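Local coordinates for protein endo-xylogalacturonan hydrolase A (Aspergillus tubingensis, PDB 4C2L) that hydrolyses xylogalacturonan, the xylose-substituted galacturonan of the hairy regions of pectin, and acts only where the galacturonic acid backbone carries xylose, at residues 37-42 with 64-69; 260-265 with 293-298; 159-164 with 191-196. One frame throughout, in Å; residues are numbered along the deposited sequence.

Contact 1: residues 37-42 with 64-69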
loop_
_atom_site.group_PDB
_atom_site.type_symbol
_atom_site.label_atom_id
_atom_site.label_comp_id
_atom_site.label_asym_id
_atom_site.label_seq_id
_atom_site.Cartn_x
_atom_site.Cartn_y
_atom_site.Cartn_z
ATOM N N GLU A 37 9.669 23.308 -15.396
ATOM C CA GLU A 37 9.779 24.754 -15.602
ATOM C C GLU A 37 8.439 25.420 -15.300
ATOM O O GLU A 37 8.411 26.475 -14.669
ATOM C CB GLU A 37 10.266 25.105 -17.004
ATOM C CG GLU A 37 10.809 26.533 -17.110
ATOM C CD GLU A 37 9.700 27.561 -17.207
ATOM O OE1 GLU A 37 8.637 27.220 -17.790
ATOM O OE2 GLU A 37 9.887 28.698 -16.701
ATOM N N ALA A 38 7.342 24.794 -15.732
ATOM C CA ALA A 38 6.005 25.300 -15.410
ATOM C C ALA A 38 5.789 25.322 -13.898
ATOM O O ALA A 38 5.283 26.312 -13.348
ATOM C CB ALA A 38 4.930 24.456 -16.092
ATOM N N LEU A 39 6.189 24.247 -13.218
ATOM C CA LEU A 39 6.083 24.190 -11.763
ATOM C C LEU A 39 6.955 25.252 -11.097
ATOM O O LEU A 39 6.537 25.905 -10.145
ATOM C CB LEU A 39 6.417 22.789 -11.224
ATOM C CG LEU A 39 5.861 22.497 -9.825
ATOM C CD1 LEU A 39 4.333 22.442 -9.843
ATOM C CD2 LEU A 39 6.414 21.187 -9.279
ATOM N N SER A 40 8.170 25.433 -11.595
ATOM C CA SER A 40 9.049 26.441 -11.025
ATOM C C SER A 40 8.473 27.844 -11.219
ATOM O O SER A 40 8.543 28.704 -10.322
ATOM C CB SER A 40 10.439 26.357 -11.655
ATOM O OG SER A 40 11.325 27.115 -10.853
ATOM N N SER A 41 7.876 28.063 -12.381
ATOM C CA SER A 41 7.344 29.375 -12.709
ATOM C C SER A 41 6.064 29.700 -11.908
ATOM O O SER A 41 5.922 30.815 -11.392
ATOM C CB SER A 41 7.096 29.471 -14.208
ATOM O OG SER A 41 6.522 30.726 -14.536
ATOM N N CYS A 42 5.160 28.726 -11.797
ATOM C CA CYS A 42 3.833 28.933 -11.196
ATOM C C CYS A 42 3.615 28.276 -9.831
ATOM O O CYS A 42 2.600 28.540 -9.174
ATOM C CB CYS A 42 2.740 28.459 -12.154
ATOM S SG CYS A 42 2.391 29.642 -13.471
ATOM N N LEU A 64 8.747 17.158 -8.043
ATOM C CA LEU A 64 7.746 18.200 -7.766
ATOM C C LEU A 64 8.189 19.182 -6.677
ATOM O O LEU A 64 7.370 19.934 -6.131
ATOM C CB LEU A 64 6.395 17.564 -7.398
ATOM C CG LEU A 64 5.776 16.656 -8.469
ATOM C CD1 LEU A 64 4.378 16.208 -8.024
ATOM C CD2 LEU A 64 5.711 17.353 -9.825
ATOM N N GLY A 65 9.490 19.213 -6.417
ATOM C CA GLY A 65 10.022 19.969 -5.288
ATOM C C GLY A 65 9.786 21.469 -5.308
ATOM O O GLY A 65 9.838 22.100 -4.262
ATOM N N SER A 66 9.522 22.061 -6.464
ATOM C CA SER A 66 9.325 23.518 -6.495
ATOM C C SER A 66 7.897 23.921 -6.108
ATOM O O SER A 66 7.563 25.101 -6.051
ATOM C CB SER A 66 9.713 24.091 -7.852
ATOM O OG SER A 66 8.811 23.632 -8.820
ATOM N N CYS A 67 7.061 22.930 -5.837
ATOM C CA CYS A 67 5.697 23.178 -5.410
ATOM C C CYS A 67 5.707 23.756 -4.003
ATOM O O CYS A 67 6.304 23.188 -3.103
ATOM C CB CYS A 67 4.922 21.865 -5.399
ATOM S SG CYS A 67 3.248 22.056 -4.767
ATOM N N SER A 68 5.033 24.884 -3.814
ATOM C CA SER A 68 4.824 25.420 -2.467
ATOM C C SER A 68 3.409 25.987 -2.452
ATOM O O SER A 68 3.155 27.061 -2.998
ATOM C CB SER A 68 5.872 26.498 -2.169
ATOM O OG SER A 68 5.653 27.085 -0.905
ATOM N N ASP A 69 2.487 25.237 -1.861
ATOM C CA ASP A 69 1.047 25.551 -1.928
ATOM C C ASP A 69 0.583 25.629 -3.370
ATOM O O ASP A 69 -0.154 26.547 -3.754
ATOM C CB ASP A 69 0.724 26.852 -1.178
ATOM C CG ASP A 69 1.145 26.800 0.271
ATOM O OD1 ASP A 69 0.711 25.865 0.977
ATOM O OD2 ASP A 69 1.921 27.687 0.710
HETATM O O HOH W 1 7.890 27.153 -7.764
#
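Leu39, on the last turns of helix 32-42, reaches into the turn formed by residues 64-67. Leu39 CB already lies 3.5 Å from Ser66 OG, and Leu39 CG comes closer still, 3.3 Å from the same oxygen, so the hydroxyl rests against the root of the leucine branch. From there Leu39 CD2 carries the side chain inward, passing 3.5 Å from the carbonyl oxygen Leu64 O to meet two apolar groups, Leu64 CD2 at 3.9 Å and Cys67 CB at 4.2 Å. This course follows from chi1 of -159°, which swings CG away from the backbone N to the side of the carbonyl carbon and sends the isobutyl group across to the loop.

The receiving loop is a type I beta turn, closed by the bond from Cys67 N to Leu64 O. Ser66 is the third residue of the turn, with its CB packed near Ser40 CA and its OG over the Leu39 backbone; the angles there are too poor for a hydrogen bond to Leu39 O or Ser40 N. No direct hydrogen bond joins helix and turn. A water bridges them instead, donating to Leu39 O at 3.0 Å and to Ser66 O at 2.7 Å, although other acceptors nearby compete for its protons.

Disulfides fasten both sides, Cys42 to Cys19 and Cys67 to Cys70. In the right-handed parallel beta-helix of family 28, helix 32-42 lies at the N-terminal end, as the cap of the solenoid does in related pectinases. Leu39 continues beyond the turn onto Ile48 of strand 47-50 and onto Cys70 and Ile72 of strand 70-74, while Leu64 also packs on Ile72, so that helix, turn and the first parallel strands share one apolar layer.

Contact 2: residues 260-265 with 293-298. With NAG (2-acetamido-2-deoxy-beta-D-glucopyranose), chain D.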
loop_
_atom_site.group_PDB
_atom_site.type_symbol
_atom_site.label_atom_id
_atom_site.label_comp_id
_atom_site.label_asym_id
_atom_site.label_seq_id
_atom_site.Cartn_x
_atom_site.Cartn_y
_atom_site.Cartn_z
ATOM N N ASN A 260 -10.752 -11.550 -3.796
ATOM C CA ASN A 260 -9.684 -12.378 -4.357
ATOM C C ASN A 260 -8.308 -12.020 -3.819
ATOM O O ASN A 260 -7.326 -12.027 -4.562
ATOM C CB ASN A 260 -9.646 -12.229 -5.887
ATOM C CG ASN A 260 -10.836 -12.858 -6.564
ATOM O OD1 ASN A 260 -11.654 -13.513 -5.925
ATOM N ND2 ASN A 260 -10.944 -12.649 -7.874
ATOM N N SER A 261 -8.234 -11.694 -2.534
ATOM C CA SER A 261 -6.975 -11.307 -1.923
ATOM C C SER A 261 -6.384 -12.500 -1.147
ATOM O O SER A 261 -7.107 -13.448 -0.808
ATOM C CB SER A 261 -7.184 -10.060 -1.051
ATOM O OG SER A 261 -7.563 -8.935 -1.863
ATOM N N THR A 262 -5.083 -12.488 -0.895
ATOM C CA THR A 262 -4.499 -13.620 -0.159
ATOM C C THR A 262 -4.948 -13.596 1.301
ATOM O O THR A 262 -5.123 -14.640 1.919
ATOM C CB THR A 262 -2.959 -13.654 -0.234
ATOM O OG1 THR A 262 -2.438 -12.406 0.223
ATOM C CG2 THR A 262 -2.471 -13.940 -1.669
ATOM N N LYS A 263 -5.095 -12.399 1.851
ATOM C CA LYS A 263 -5.744 -12.187 3.154
ATOM C C LYS A 263 -6.489 -10.878 3.040
ATOM O O LYS A 263 -6.076 -9.987 2.295
ATOM C CB LYS A 263 -4.733 -12.161 4.316
ATOM C CG LYS A 263 -3.774 -10.968 4.301
ATOM C CD LYS A 263 -2.790 -11.003 5.464
ATOM C CE LYS A 263 -1.905 -9.756 5.507
ATOM N NZ LYS A 263 -0.911 -9.740 4.403
ATOM N N ALA A 264 -7.610 -10.753 3.737
ATOM C CA ALA A 264 -8.315 -9.490 3.757
ATOM C C ALA A 264 -7.528 -8.496 4.612
ATOM O O ALA A 264 -7.411 -7.322 4.288
ATOM C CB ALA A 264 -9.720 -9.670 4.304
ATOM N N ALA A 265 -6.962 -8.996 5.699
ATOM C CA ALA A 265 -6.257 -8.123 6.634
ATOM C C ALA A 265 -5.297 -8.946 7.445
ATOM O O ALA A 265 -5.486 -10.156 7.603
ATOM C CB ALA A 265 -7.243 -7.417 7.547
ATOM N N ASN A 293 -14.095 -14.123 -1.475
ATOM C CA ASN A 293 -13.193 -15.093 -2.078
ATOM C C ASN A 293 -11.710 -14.814 -1.767
ATOM O O ASN A 293 -10.831 -15.149 -2.550
ATOM C CB ASN A 293 -13.431 -15.173 -3.608
ATOM C CG ASN A 293 -12.862 -16.433 -4.215
ATOM O OD1 ASN A 293 -13.032 -17.519 -3.671
ATOM N ND2 ASN A 293 -12.175 -16.298 -5.350
ATOM N N SER A 294 -11.439 -14.208 -0.611
ATOM C CA SER A 294 -10.060 -14.045 -0.142
ATOM C C SER A 294 -9.619 -15.297 0.619
ATOM O O SER A 294 -10.455 -15.986 1.200
ATOM C CB SER A 294 -9.952 -12.796 0.718
ATOM O OG SER A 294 -10.161 -11.648 -0.096
ATOM N N ASP A 295 -8.330 -15.616 0.611
ATOM C CA ASP A 295 -7.901 -16.909 1.173
ATOM C C ASP A 295 -8.056 -17.003 2.695
ATOM O O ASP A 295 -8.473 -18.037 3.218
ATOM C CB ASP A 295 -6.486 -17.277 0.733
ATOM C CG ASP A 295 -6.340 -17.336 -0.784
ATOM O OD1 ASP A 295 -7.304 -17.737 -1.475
ATOM O OD2 ASP A 295 -5.253 -16.970 -1.274
ATOM N N TYR A 296 -7.708 -15.933 3.398
ATOM C CA TYR A 296 -8.000 -15.796 4.820
ATOM C C TYR A 296 -8.710 -14.478 5.028
ATOM O O TYR A 296 -8.430 -13.491 4.336
ATOM C CB TYR A 296 -6.710 -15.752 5.648
ATOM C CG TYR A 296 -5.941 -17.038 5.815
ATOM C CD1 TYR A 296 -6.569 -18.217 6.230
ATOM C CD2 TYR A 296 -4.558 -17.054 5.639
ATOM C CE1 TYR A 296 -5.839 -19.384 6.410
ATOM C CE2 TYR A 296 -3.821 -18.212 5.824
ATOM C CZ TYR A 296 -4.471 -19.370 6.215
ATOM O OH TYR A 296 -3.731 -20.519 6.391
ATOM N N ALA A 297 -9.599 -14.437 6.013
ATOM C CA ALA A 297 -10.215 -13.202 6.427
ATOM C C ALA A 297 -9.212 -12.388 7.244
ATOM O O ALA A 297 -9.144 -11.168 7.123
ATOM C CB ALA A 297 -11.456 -13.485 7.257
ATOM N N PHE A 298 -8.471 -13.068 8.111
ATOM C CA PHE A 298 -7.459 -12.393 8.931
ATOM C C PHE A 298 -6.288 -13.305 9.190
ATOM O O PHE A 298 -6.450 -14.530 9.327
ATOM C CB PHE A 298 -8.056 -11.896 10.254
ATOM C CG PHE A 298 -7.247 -10.806 10.896
ATOM C CD1 PHE A 298 -7.414 -9.482 10.500
ATOM C CD2 PHE A 298 -6.293 -11.097 11.866
ATOM C CE1 PHE A 298 -6.652 -8.464 11.070
ATOM C CE2 PHE A 298 -5.537 -10.081 12.450
ATOM C CZ PHE A 298 -5.709 -8.765 12.039
HETATM C C1 NAG D . -12.037 -13.256 -8.586
HETATM C C2 NAG D . -12.260 -12.588 -9.934
HETATM C C3 NAG D . -13.243 -13.375 -10.804
HETATM C C4 NAG D . -12.841 -14.841 -10.884
HETATM C C5 NAG D . -12.711 -15.373 -9.455
HETATM C C6 NAG D . -12.343 -16.852 -9.419
HETATM C C7 NAG D . -12.357 -10.160 -10.160
HETATM C C8 NAG D . -13.171 -8.956 -9.796
HETATM N N2 NAG D . -12.856 -11.296 -9.702
HETATM O O3 NAG D . -13.278 -12.783 -12.085
HETATM O O4 NAG D . -13.812 -15.583 -11.603
HETATM O O5 NAG D . -11.710 -14.620 -8.769
HETATM O O6 NAG D . -11.102 -17.023 -10.062
HETATM O O7 NAG D . -11.322 -10.083 -10.831
#
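A turn corner repeated in two successive coils of the solenoid carries an N-linked glycan at its outer end, where Asn260 and Asn293 meet. Asn260 ND2 is bonded covalently to C1 of the N-acetylglucosamine, and Asn260 OD1 accepts a hydrogen bond from Asn293 ND2 at 2.9 Å. Asn260 OD1 lies close to the amide plane of Asn293, but Asn293 ND2 stands 42° above the carbonyl plane of Asn260, off its lone pairs, the two amides being turned 75° apart. Asn293 CG lies opposite its backbone N (chi1 -162°), which carries the amide across to the sugar-bearing one.

Next along the corner, Ser294 OG accepts the Ser261 N-H at 3.1 Å, while Ser261 O takes Asp295 N at 2.9 Å. In the parallel beta-helix of family 28 such stacked turns pass the chain from one face to another, and equivalent residues lie one above the other: Thr262 over Asp295, Lys263 over Tyr296. Tyr296 N reaches Thr262 O, and Tyr296 O returns a bond to Ala264 N at 2.9 Å.

Beyond the corner, Ala265 CB touches Phe298 CD1 at 3.6 Å, and Ala265 O lies over one face of that ring; Phe286 meets Phe298 edge-to-face. On the opposite face, Lys263 NZ bonds Ser236 OG and the backbone carbonyl of His233, a probable active-site residue.

Contact 3: residues 159-164 with 191-196; sequences NSVKGG and FDIGES
Strands 159-162 and 191-193 run parallel, 7° apart, with their axes 4.7 Å from each other at the closest. Asn159 O accepts Asp192 N at 2.8 Å, Asp192 O receives Val161 N, and Val161 O takes Gly194 N at 2.7 Å, nearly straight along the C=O axis. After these three bonds the register slips: Lys162 lies beside Glu195, and Gly164 N bonds Glu195 O at 2.8 Å from well above the carbonyl plane. Gly163 and Gly164 both have positive phi there, bending the chain round this oxygen.

These are neighbouring strands of one parallel sheet, from successive coils of the family 28 beta-helix, and side chains at equivalent positions stack in rows. Asn159, Val161, Phe191 and Ile193 turn to one face, packing on strands 168-176 and 199-207. The amide of Asn159 lies alongside the Phe191 ring with planes 20° apart, Asn159 ND2 coming 3.5 Å from Phe191 CE2; bonds from OD1 to Gln151 and from ND2 to Gly190 O fix the amide's rotation. Val161 and Ile193 point the same way, Val161 CG2 against Ile193 CD1 at 3.8 Å, while Val161 CG1, anti to the backbone N (chi1 179°), reaches Ser196 CB. Ser196 OG in turn hydrogen-bonds Gly194 O within its own segment.

Ser160 and Asp192 share the other face, where, in one of the two conformers of Ser160, a water joins its OG to Asp192 O, a bridge that is therefore provisional. The Asp192 side chain is about 7 Å from that of Asp210, the probable proton donor. At the exposed end, a second water accepts from Gly163 N and donates to Glu195 OE1, 3.0 Å away.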
loop_
_atom_site.group_PDB
_atom_site.type_symbol
_atom_site.label_atom_id
_atom_site.label_comp_id
_atom_site.label_asym_id
_atom_site.label_seq_id
_atom_site.Cartn_x
_atom_site.Cartn_y
_atom_site.Cartn_z
ATOM N N ASN A 159 2.018 4.095 -4.395
ATOM C CA ASN A 159 2.178 5.279 -3.551
ATOM C C ASN A 159 2.919 4.907 -2.292
ATOM O O ASN A 159 2.627 3.880 -1.669
ATOM C CB ASN A 159 0.801 5.804 -3.098
ATOM C CG ASN A 159 -0.079 6.177 -4.252
ATOM O OD1 ASN A 159 0.155 7.183 -4.905
ATOM N ND2 ASN A 159 -1.080 5.346 -4.536
ATOM N N SER A 160 3.871 5.746 -1.902
ATOM C CA SER A 160 4.596 5.564 -0.655
ATOM C C SER A 160 4.630 6.895 0.101
ATOM O O SER A 160 4.763 7.947 -0.532
ATOM C CB SER A 160 6.017 5.093 -0.962
ATOM O OG SER A 160 6.765 4.931 0.223
ATOM N N VAL A 161 4.536 6.845 1.428
ATOM C CA VAL A 161 4.641 8.049 2.245
ATOM C C VAL A 161 5.615 7.707 3.354
ATOM O O VAL A 161 5.445 6.706 4.063
ATOM C CB VAL A 161 3.277 8.456 2.857
ATOM C CG1 VAL A 161 3.431 9.705 3.726
ATOM C CG2 VAL A 161 2.244 8.707 1.761
ATOM N N LYS A 162 6.660 8.517 3.475
ATOM C CA LYS A 162 7.626 8.329 4.544
ATOM C C LYS A 162 8.306 9.650 4.884
ATOM O O LYS A 162 7.786 10.716 4.554
ATOM C CB LYS A 162 8.638 7.252 4.182
ATOM C CG LYS A 162 9.568 7.629 3.059
ATOM C CD LYS A 162 10.581 6.505 2.859
ATOM C CE LYS A 162 9.915 5.317 2.195
ATOM N NZ LYS A 162 10.839 4.152 2.233
ATOM N N GLY A 163 9.433 9.571 5.582
ATOM C CA GLY A 163 10.219 10.759 5.928
ATOM C C GLY A 163 9.556 11.758 6.864
ATOM O O GLY A 163 9.957 12.930 6.902
ATOM N N GLY A 164 8.545 11.314 7.611
ATOM C CA GLY A 164 7.831 12.193 8.548
ATOM C C GLY A 164 6.828 13.129 7.902
ATOM O O GLY A 164 6.437 14.139 8.507
ATOM N N PHE A 191 -0.523 1.343 -1.286
ATOM C CA PHE A 191 -0.035 2.411 -0.411
ATOM C C PHE A 191 0.893 1.778 0.586
ATOM O O PHE A 191 0.483 0.883 1.323
ATOM C CB PHE A 191 -1.198 3.066 0.366
ATOM C CG PHE A 191 -2.270 3.608 -0.513
ATOM C CD1 PHE A 191 -3.282 2.779 -0.987
ATOM C CD2 PHE A 191 -2.249 4.941 -0.904
ATOM C CE1 PHE A 191 -4.271 3.276 -1.819
ATOM C CE2 PHE A 191 -3.245 5.444 -1.738
ATOM C CZ PHE A 191 -4.249 4.604 -2.197
ATOM N N ASP A 192 2.143 2.242 0.612
ATOM C CA ASP A 192 3.084 1.819 1.632
ATOM C C ASP A 192 3.239 3.028 2.531
ATOM O O ASP A 192 3.871 4.017 2.128
ATOM C CB ASP A 192 4.441 1.477 1.011
ATOM C CG ASP A 192 4.504 0.065 0.442
ATOM O OD1 ASP A 192 3.528 -0.698 0.525
ATOM O OD2 ASP A 192 5.571 -0.270 -0.084
ATOM N N ILE A 193 2.638 2.976 3.719
ATOM C CA ILE A 193 2.625 4.141 4.607
ATOM C C ILE A 193 3.632 3.912 5.717
ATOM O O ILE A 193 3.419 3.066 6.579
ATOM C CB ILE A 193 1.203 4.410 5.176
ATOM C CG1 ILE A 193 0.173 4.508 4.024
ATOM C CG2 ILE A 193 1.206 5.665 6.060
ATOM C CD1 ILE A 193 0.443 5.612 3.008
ATOM N N GLY A 194 4.749 4.637 5.650
ATOM C CA GLY A 194 5.805 4.532 6.644
ATOM C C GLY A 194 5.790 5.731 7.573
ATOM O O GLY A 194 4.721 6.178 8.013
ATOM N N GLU A 195 6.984 6.256 7.862
ATOM C CA GLU A 195 7.152 7.322 8.836
ATOM C C GLU A 195 6.337 8.540 8.440
ATOM O O GLU A 195 6.679 9.257 7.482
ATOM C CB GLU A 195 8.633 7.696 8.956
ATOM C CG GLU A 195 8.916 8.631 10.122
ATOM C CD GLU A 195 10.276 9.304 10.028
ATOM O OE1 GLU A 195 11.050 9.025 9.089
ATOM O OE2 GLU A 195 10.566 10.137 10.910
ATOM N N SER A 196 5.239 8.762 9.165
ATOM C CA SER A 196 4.302 9.813 8.831
ATOM C C SER A 196 3.281 9.923 9.936
ATOM O O SER A 196 3.170 9.022 10.773
ATOM C CB SER A 196 3.572 9.502 7.506
ATOM O OG SER A 196 2.883 8.263 7.592
HETATM O O HOH W 2 6.771 3.628 2.908
HETATM O O HOH W 3 11.246 7.516 6.521
#

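Overall arrangement
Along the chain and the beta-helix the order is contact 1, contact 3, contact 2. Contacts 1 and 2 lie on opposite sides of the chain's centre, about 42 Å apart between centres, and contact 3 is nearest the middle. Contacts 2 and 3 reach the same parallel sheet and rest on direct backbone hydrogen bonds between coils: contact 3 runs along strands, whereas contact 2 turns a corner and adds side-chain bonds and a sugar. Contact 1 instead sets a helix against a turn, with apolar packing and a bridging water. Contacts 1 and 2 are mainly buried, contact 3 partly so, its glycine end being exposed. Contacts 2 and 3 both approach the probable catalytic residues; contact 1 lies away from them.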